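Local coordinates for OsmC family protein (Rhodothermus marinus, PDB 5CML) that probably hydrolyses carboxyl esters, this chain being the serine esterase domain, of alpha/beta-hydrolase type, of a longer thermophile protein that also carries an OsmC domain, at residues D21-T26 and G58-R63; T48-A53 and D235-V240. One frame throughout, in Å; residues are numbered along the deposited sequence.

Contact 1 (D21-T26 and G58-R63); sequences DLPVDT and GYAVLR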
ATOM      1  N   ASP A  21      -8.232  12.213  -0.060  1.00 23.31           N
ATOM      2  CA  ASP A  21      -8.653  12.709  -1.362  1.00 23.37           C
ATOM      3  C   ASP A  21     -10.101  12.297  -1.581  1.00 23.06           C
ATOM      4  O   ASP A  21     -10.422  11.102  -1.514  1.00 23.22           O
ATOM      5  CB  ASP A  21      -7.769  12.129  -2.472  1.00 26.10           C
ATOM      6  CG  ASP A  21      -6.300  12.532  -2.349  1.00 32.68           C
ATOM      7  OD1 ASP A  21      -5.969  13.487  -1.633  1.00 34.60           O
ATOM      8  OD2 ASP A  21      -5.453  11.886  -2.996  1.00 38.99           O
ATOM      9  N   LEU A  22     -10.983  13.280  -1.756  1.00 22.10           N
ATOM     10  CA  LEU A  22     -12.415  13.039  -1.821  1.00 21.56           C
ATOM     11  C   LEU A  22     -12.939  13.249  -3.239  1.00 23.05           C
ATOM     12  O   LEU A  22     -12.462  14.137  -3.942  1.00 24.43           O
ATOM     13  CB  LEU A  22     -13.137  13.982  -0.860  1.00 23.27           C
ATOM     14  CG  LEU A  22     -12.793  13.771   0.623  1.00 24.63           C
ATOM     15  CD1 LEU A  22     -13.210  14.955   1.425  1.00 29.08           C
ATOM     16  CD2 LEU A  22     -13.450  12.510   1.174  1.00 26.20           C
ATOM     17  N   PRO A  23     -13.935  12.454  -3.662  1.00 21.20           N
ATOM     18  CA  PRO A  23     -14.484  12.618  -5.010  1.00 19.84           C
ATOM     19  C   PRO A  23     -15.561  13.707  -5.036  1.00 21.95           C
ATOM     20  O   PRO A  23     -15.950  14.216  -3.966  1.00 24.51           O
ATOM     21  CB  PRO A  23     -15.092  11.255  -5.290  1.00 19.14           C
ATOM     22  CG  PRO A  23     -15.582  10.812  -4.003  1.00 21.28           C
ATOM     23  CD  PRO A  23     -14.561  11.307  -2.982  1.00 21.67           C
ATOM     24  N   VAL A  24     -16.071  14.008  -6.226  1.00 23.09           N
ATOM     25  CA  VAL A  24     -17.234  14.884  -6.373  1.00 24.70           C
ATOM     26  C   VAL A  24     -18.489  14.255  -5.758  1.00 26.32           C
ATOM     27  O   VAL A  24     -19.314  14.958  -5.156  1.00 28.85           O
ATOM     28  CB  VAL A  24     -17.462  15.211  -7.882  1.00 23.76           C
ATOM     29  CG1 VAL A  24     -18.748  15.959  -8.123  1.00 27.98           C
ATOM     30  CG2 VAL A  24     -16.317  16.038  -8.363  1.00 25.34           C
ATOM     31  N   ASP A  25     -18.648  12.949  -5.938  1.00 28.63           N
ATOM     32  CA  ASP A  25     -19.736  12.204  -5.320  1.00 29.22           C
ATOM     33  C   ASP A  25     -19.827  12.547  -3.822  1.00 28.32           C
ATOM     34  O   ASP A  25     -18.854  12.382  -3.097  1.00 27.75           O
ATOM     35  CB  ASP A  25     -19.530  10.685  -5.471  1.00 32.56           C
ATOM     36  CG  ASP A  25     -19.077  10.251  -6.890  1.00 37.15           C
ATOM     37  OD1 ASP A  25     -19.634   9.237  -7.391  1.00 40.37           O
ATOM     38  OD2 ASP A  25     -18.141  10.861  -7.480  1.00 34.76           O
ATOM     39  N   THR A  26     -20.977  13.029  -3.353  1.00 29.18           N
ATOM     40  CA  THR A  26     -21.133  13.270  -1.921  1.00 32.58           C
ATOM     41  C   THR A  26     -20.938  11.986  -1.118  1.00 32.41           C
ATOM     42  O   THR A  26     -20.287  12.001  -0.063  1.00 33.34           O
ATOM     43  CB  THR A  26     -22.517  13.881  -1.603  1.00 36.27           C
ATOM     44  OG1 THR A  26     -23.555  13.087  -2.202  1.00 42.90           O
ATOM     45  CG2 THR A  26     -22.595  15.253  -2.159  1.00 33.57           C
ATOM     46  N   GLY A  58     -15.010   8.019  -8.402  1.00 25.43           N
ATOM     47  CA  GLY A  58     -15.920   8.115  -7.275  1.00 24.79           C
ATOM     48  C   GLY A  58     -15.400   7.586  -5.950  1.00 22.59           C
ATOM     49  O   GLY A  58     -16.135   7.555  -4.961  1.00 24.12           O
ATOM     50  N   TYR A  59     -14.140   7.164  -5.916  1.00 22.59           N
ATOM     51  CA  TYR A  59     -13.544   6.685  -4.665  1.00 21.68           C
ATOM     52  C   TYR A  59     -13.054   7.828  -3.800  1.00 22.20           C
ATOM     53  O   TYR A  59     -12.687   8.892  -4.308  1.00 23.63           O
ATOM     54  CB  TYR A  59     -12.349   5.768  -4.940  1.00 20.61           C
ATOM     55  CG  TYR A  59     -12.653   4.470  -5.626  1.00 21.91           C
ATOM     56  CD1 TYR A  59     -12.741   4.396  -7.008  1.00 21.97           C
ATOM     57  CD2 TYR A  59     -12.781   3.296  -4.893  1.00 24.00           C
ATOM     58  CE1 TYR A  59     -12.980   3.187  -7.641  1.00 22.72           C
ATOM     59  CE2 TYR A  59     -13.025   2.086  -5.504  1.00 23.67           C
ATOM     60  CZ  TYR A  59     -13.125   2.037  -6.890  1.00 22.81           C
ATOM     61  OH  TYR A  59     -13.374   0.847  -7.521  1.00 24.96           O
ATOM     62  N   ALA A  60     -13.033   7.601  -2.487  1.00 21.96           N
ATOM     63  CA  ALA A  60     -12.250   8.432  -1.593  1.00 21.39           C
ATOM     64  C   ALA A  60     -11.007   7.650  -1.249  1.00 21.88           C
ATOM     65  O   ALA A  60     -11.080   6.437  -1.074  1.00 22.44           O
ATOM     66  CB  ALA A  60     -13.050   8.812  -0.318  1.00 22.52           C
ATOM     67  N   VAL A  61      -9.882   8.344  -1.128  1.00 21.23           N
ATOM     68  CA  VAL A  61      -8.586   7.680  -0.926  1.00 21.39           C
ATOM     69  C   VAL A  61      -7.827   8.311   0.239  1.00 20.20           C
ATOM     70  O   VAL A  61      -7.552   9.522   0.222  1.00 22.82           O
ATOM     71  CB  VAL A  61      -7.694   7.766  -2.199  1.00 22.37           C
ATOM     72  CG1 VAL A  61      -6.401   7.008  -1.985  1.00 22.50           C
ATOM     73  CG2 VAL A  61      -8.393   7.204  -3.441  1.00 23.81           C
ATOM     74  N   LEU A  62      -7.496   7.497   1.242  1.00 20.12           N
ATOM     75  CA  LEU A  62      -6.625   7.935   2.330  1.00 19.84           C
ATOM     76  C   LEU A  62      -5.204   7.484   2.000  1.00 21.84           C
ATOM     77  O   LEU A  62      -4.881   6.289   2.042  1.00 22.89           O
ATOM     78  CB  LEU A  62      -7.072   7.370   3.679  1.00 20.74           C
ATOM     79  CG  LEU A  62      -6.284   7.864   4.902  1.00 23.05           C
ATOM     80  CD1 LEU A  62      -6.540   9.358   5.158  1.00 25.26           C
ATOM     81  CD2 LEU A  62      -6.648   7.070   6.129  1.00 24.42           C
ATOM     82  N   ARG A  63      -4.357   8.451   1.685  1.00 20.94           N
ATOM     83  CA  ARG A  63      -2.964   8.181   1.388  1.00 23.39           C
ATOM     84  C   ARG A  63      -2.172   8.169   2.666  1.00 22.85           C
ATOM     85  O   ARG A  63      -2.142   9.156   3.407  1.00 24.60           O
ATOM     86  CB  ARG A  63      -2.409   9.233   0.445  1.00 23.96           C
ATOM     87  CG  ARG A  63      -2.990   9.156  -0.930  1.00 26.65           C
ATOM     88  CD  ARG A  63      -2.358  10.160  -1.825  1.00 30.55           C
ATOM     89  NE  ARG A  63      -3.009  11.468  -1.767  1.00 32.86           N
ATOM     90  CZ  ARG A  63      -2.376  12.615  -1.555  1.00 33.71           C
ATOM     91  NH1 ARG A  63      -1.063  12.636  -1.305  1.00 33.66           N
ATOM     92  NH2 ARG A  63      -3.071  13.747  -1.570  1.00 34.55           N
TER

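Contact 2 (T48-A53 and D235-V240); sequences TTISRA and DDAAFV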
ATOM      1  N   THR A  48      -0.284  11.103  -6.298  1.00 26.71           N
ATOM      2  CA  THR A  48      -1.423  11.993  -6.535  1.00 26.74           C
ATOM      3  C   THR A  48      -2.094  11.683  -7.878  1.00 25.74           C
ATOM      4  O   THR A  48      -3.307  11.809  -8.009  1.00 27.02           O
ATOM      5  CB  THR A  48      -1.034  13.482  -6.467  1.00 30.42           C
ATOM      6  OG1 THR A  48      -0.001  13.770  -7.402  1.00 33.31           O
ATOM      7  CG2 THR A  48      -0.564  13.864  -5.061  1.00 32.34           C
ATOM      8  N   THR A  49      -1.327  11.201  -8.852  1.00 23.46           N
ATOM      9  CA  THR A  49      -1.913  10.776 -10.113  1.00 23.38           C
ATOM     10  C   THR A  49      -2.765   9.521  -9.928  1.00 22.86           C
ATOM     11  O   THR A  49      -3.867   9.441 -10.486  1.00 23.82           O
ATOM     12  CB  THR A  49      -0.818  10.552 -11.176  1.00 25.20           C
ATOM     13  OG1 THR A  49      -0.126  11.784 -11.408  1.00 26.55           O
ATOM     14  CG2 THR A  49      -1.399  10.075 -12.508  1.00 26.80           C
ATOM     15  N   ILE A  50      -2.286   8.550  -9.132  1.00 23.49           N
ATOM     16  CA  ILE A  50      -3.079   7.352  -8.871  1.00 22.99           C
ATOM     17  C   ILE A  50      -4.349   7.740  -8.124  1.00 23.25           C
ATOM     18  O   ILE A  50      -5.457   7.313  -8.469  1.00 24.10           O
ATOM     19  CB  ILE A  50      -2.312   6.326  -8.050  1.00 22.37           C
ATOM     20  CG1 ILE A  50      -1.164   5.761  -8.900  1.00 23.07           C
ATOM     21  CG2 ILE A  50      -3.239   5.222  -7.559  1.00 24.50           C
ATOM     22  CD1 ILE A  50      -0.138   4.955  -8.095  1.00 23.41           C
ATOM     23  N   SER A  51      -4.175   8.549  -7.089  1.00 24.71           N
ATOM     24  CA  SER A  51      -5.291   8.948  -6.264  1.00 26.60           C
ATOM     25  C   SER A  51      -6.332   9.719  -7.076  1.00 26.68           C
ATOM     26  O   SER A  51      -7.528   9.495  -6.931  1.00 27.50           O
ATOM     27  CB  SER A  51      -4.795   9.778  -5.082  1.00 32.47           C
ATOM     28  OG  SER A  51      -5.794   9.825  -4.110  1.00 37.49           O
ATOM     29  N   ARG A  52      -5.872  10.592  -7.962  1.00 26.90           N
ATOM     30  CA  ARG A  52      -6.771  11.366  -8.805  1.00 26.48           C
ATOM     31  C   ARG A  52      -7.566  10.448  -9.755  1.00 25.05           C
ATOM     32  O   ARG A  52      -8.752  10.638  -9.962  1.00 25.10           O
ATOM     33  CB  ARG A  52      -5.980  12.413  -9.573  1.00 29.58           C
ATOM     34  CG  ARG A  52      -6.836  13.354 -10.258  1.00 33.18           C
ATOM     35  CD  ARG A  52      -6.091  14.578 -10.712  1.00 37.53           C
ATOM     36  NE  ARG A  52      -5.017  14.282 -11.645  1.00 39.93           N
ATOM     37  CZ  ARG A  52      -3.718  14.436 -11.390  1.00 43.17           C
ATOM     38  NH1 ARG A  52      -3.296  14.910 -10.221  1.00 44.61           N
ATOM     39  NH2 ARG A  52      -2.831  14.128 -12.319  1.00 41.78           N
ATOM     40  N   ALA A  53      -6.935   9.405 -10.285  1.00 23.62           N
ATOM     41  CA  ALA A  53      -7.675   8.483 -11.124  1.00 22.51           C
ATOM     42  C   ALA A  53      -8.804   7.819 -10.343  1.00 22.70           C
ATOM     43  O   ALA A  53      -9.890   7.601 -10.873  1.00 24.14           O
ATOM     44  CB  ALA A  53      -6.722   7.415 -11.718  1.00 24.73           C
ATOM     45  N   ASP A 235       2.484   8.579 -16.725  1.00 29.12           N
ATOM     46  CA  ASP A 235       1.564   7.810 -17.569  1.00 29.66           C
ATOM     47  C   ASP A 235       1.327   6.420 -16.953  1.00 27.45           C
ATOM     48  O   ASP A 235       0.222   5.857 -17.031  1.00 25.88           O
ATOM     49  CB  ASP A 235       2.100   7.683 -18.992  1.00 32.89           C
ATOM     50  CG  ASP A 235       1.930   8.960 -19.801  1.00 38.23           C
ATOM     51  OD1 ASP A 235       1.159   9.852 -19.391  1.00 39.02           O
ATOM     52  OD2 ASP A 235       2.562   9.060 -20.878  1.00 40.84           O
ATOM     53  N   ASP A 236       2.374   5.872 -16.336  1.00 26.14           N
ATOM     54  CA  ASP A 236       2.263   4.582 -15.656  1.00 22.96           C
ATOM     55  C   ASP A 236       1.406   4.701 -14.395  1.00 22.36           C
ATOM     56  O   ASP A 236       0.605   3.823 -14.097  1.00 25.02           O
ATOM     57  CB  ASP A 236       3.646   4.033 -15.306  1.00 24.16           C
ATOM     58  CG  ASP A 236       4.484   3.732 -16.538  1.00 27.93           C
ATOM     59  OD1 ASP A 236       3.905   3.359 -17.584  1.00 29.50           O
ATOM     60  OD2 ASP A 236       5.726   3.849 -16.469  1.00 29.83           O
ATOM     61  N   ALA A 237       1.591   5.774 -13.649  1.00 21.91           N
ATOM     62  CA  ALA A 237       0.773   6.013 -12.456  1.00 23.27           C
ATOM     63  C   ALA A 237      -0.721   6.176 -12.824  1.00 22.72           C
ATOM     64  O   ALA A 237      -1.594   5.634 -12.153  1.00 23.84           O
ATOM     65  CB  ALA A 237       1.274   7.253 -11.698  1.00 23.95           C
ATOM     66  N   ALA A 238      -1.015   6.893 -13.904  1.00 23.75           N
ATOM     67  CA  ALA A 238      -2.407   7.076 -14.320  1.00 21.69           C
ATOM     68  C   ALA A 238      -3.058   5.753 -14.709  1.00 21.20           C
ATOM     69  O   ALA A 238      -4.213   5.500 -14.408  1.00 22.94           O
ATOM     70  CB  ALA A 238      -2.492   8.067 -15.494  1.00 22.94           C
ATOM     71  N   PHE A 239      -2.293   4.946 -15.424  1.00 21.21           N
ATOM     72  CA  PHE A 239      -2.677   3.600 -15.842  1.00 21.89           C
ATOM     73  C   PHE A 239      -3.041   2.739 -14.623  1.00 20.75           C
ATOM     74  O   PHE A 239      -4.103   2.119 -14.576  1.00 21.23           O
ATOM     75  CB  PHE A 239      -1.496   3.036 -16.633  1.00 23.59           C
ATOM     76  CG  PHE A 239      -1.564   1.573 -16.974  1.00 22.78           C
ATOM     77  CD1 PHE A 239      -2.561   1.064 -17.793  1.00 24.15           C
ATOM     78  CD2 PHE A 239      -0.542   0.729 -16.579  1.00 23.17           C
ATOM     79  CE1 PHE A 239      -2.548  -0.271 -18.193  1.00 21.63           C
ATOM     80  CE2 PHE A 239      -0.534  -0.617 -16.964  1.00 23.83           C
ATOM     81  CZ  PHE A 239      -1.540  -1.114 -17.766  1.00 21.74           C
ATOM     82  N   VAL A 240      -2.164   2.730 -13.627  1.00 19.82           N
ATOM     83  CA  VAL A 240      -2.415   1.950 -12.420  1.00 20.39           C
ATOM     84  C   VAL A 240      -3.714   2.415 -11.762  1.00 19.84           C
ATOM     85  O   VAL A 240      -4.588   1.607 -11.472  1.00 21.67           O
ATOM     86  CB  VAL A 240      -1.242   2.043 -11.425  1.00 22.17           C
ATOM     87  CG1 VAL A 240      -1.617   1.419 -10.059  1.00 24.53           C
ATOM     88  CG2 VAL A 240      -0.028   1.334 -11.988  1.00 24.11           C
TER

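Contact 1 (D21-T26 and G58-R63)
Asp-21 and Arg-63 meet side-on, each carboxylate oxygen taking one nitrogen of the guanidinium. Arg-63 NH2 gives an almost straight bond (2.9 Å) to the syn lone pair of Asp-21 OD1, which lies close to the guanidinium plane. Arg-63 NE meets Asp-21 OD2 (2.8 Å) on its syn side but well out of the carboxylate plane, in keeping with the 37° between the two flat groups. A bend at chi3 (-87°) brings the arginine end back beside the neighbouring strand. OD2 probably also bonds to Ser-51 OG of helix 45-56, tying strand to helix. Replacing Arg-63 by an alanine removes both donors and is likely to leave the buried Asp-21 carboxylate without its countercharge. In the backbone, Asp-21 and Val-61 form an antiparallel hydrogen-bonded pair: Asp-21 N to Val-61 O and Val-61 N to Asp-21 O are both 2.8 Å. This pair joins strand 15-22 to strand 59-65, at the antiparallel margin of the central sheet of an alpha/beta-hydrolase fold. Beyond Asp-21 the pairing gives way to Pro-23, whose ring leans on the opposite backbone, CD lying 3.3 Å from Tyr-59 O and CG 3.4 Å from Gly-58 O. Having no N-H, the proline cannot bond to Tyr-59 O, which is buried without a polar partner. Gly-58 closes a Schellman motif with positive phi (101°), and its CA lies 3.5 Å from Asp-25 OD2.

Contact 2 (T48-A53 and D235-V240)
Thr-49 turns its methyl against the backbone of the other helix, CG2 lying 3.5 Å from Ala-238 N and also touching the methyl of that alanine. Thr-49 CB rests 3.9 Å from Ala-237 CB. With CG2 anti to the threonine N and OG1 set beside that N (chi1 -61°), the residue presents carbon to the neighbour and sends its hydroxyl back to Lys-45 O in the preceding turn. The polar end is thus satisfied within its own helix, and no hydrogen bond crosses between the two segments. Ile-50, the next residue, has the largest share of the contact. Its CG1 lies 3.3 Å from Ala-237 O, a close approach of a methylene to a carbonyl oxygen, and 4.0 Å from Ala-237 CB. The chain then runs on extended (chi2 167°), carrying CD1 to within 4.3 Å of Val-240 CG1. Phe-38, from a loop, also touches this isoleucine. Helix 45-56 and helix 234-252, the last of this domain, here run in broadly the same direction, crossing at -33°, and their axes come within 7.6 Å. Such closeness goes with the small residues at the interface: Ala-237 is where the backbones draw nearest, its CA 5.4 Å from the CA of Ile-50. The first and last helices of the alpha/beta-hydrolase domain thus pack side by side, as the fold's helices A and F do on one face of the central sheet. Ser-51, meanwhile, faces strand 59-65, touching Val-61 and Arg-63, so the helix offers one side to the sheet and another to its neighbour. One turn on from Thr-49, Ala-53 CB lies at the looser distance of 4.1 Å from Ala-238 O.

Overall arrangement
The centres of the two contacts lie 14 Å apart, and helix 45-56 connects them. Contact 1 pairs strands 15-22 and 59-65 in the mixed sheet; contact 2 sets the helix just before strand 59-65 against helix 234-252. Their segments alternate along the chain: 21-26, 48-53, 58-63, then 235-240 far downstream. Ser-51 ties contact 2 to contact 1, and beside it Thr-48 lies against Arg-63. Tyr-59 provides a second tie, its hydroxyl bonding to Gly-245 O in the last helix of this domain, 234-252. Sheet margin, intervening helix and last helix are thereby packed into one layered unit of the esterase domain.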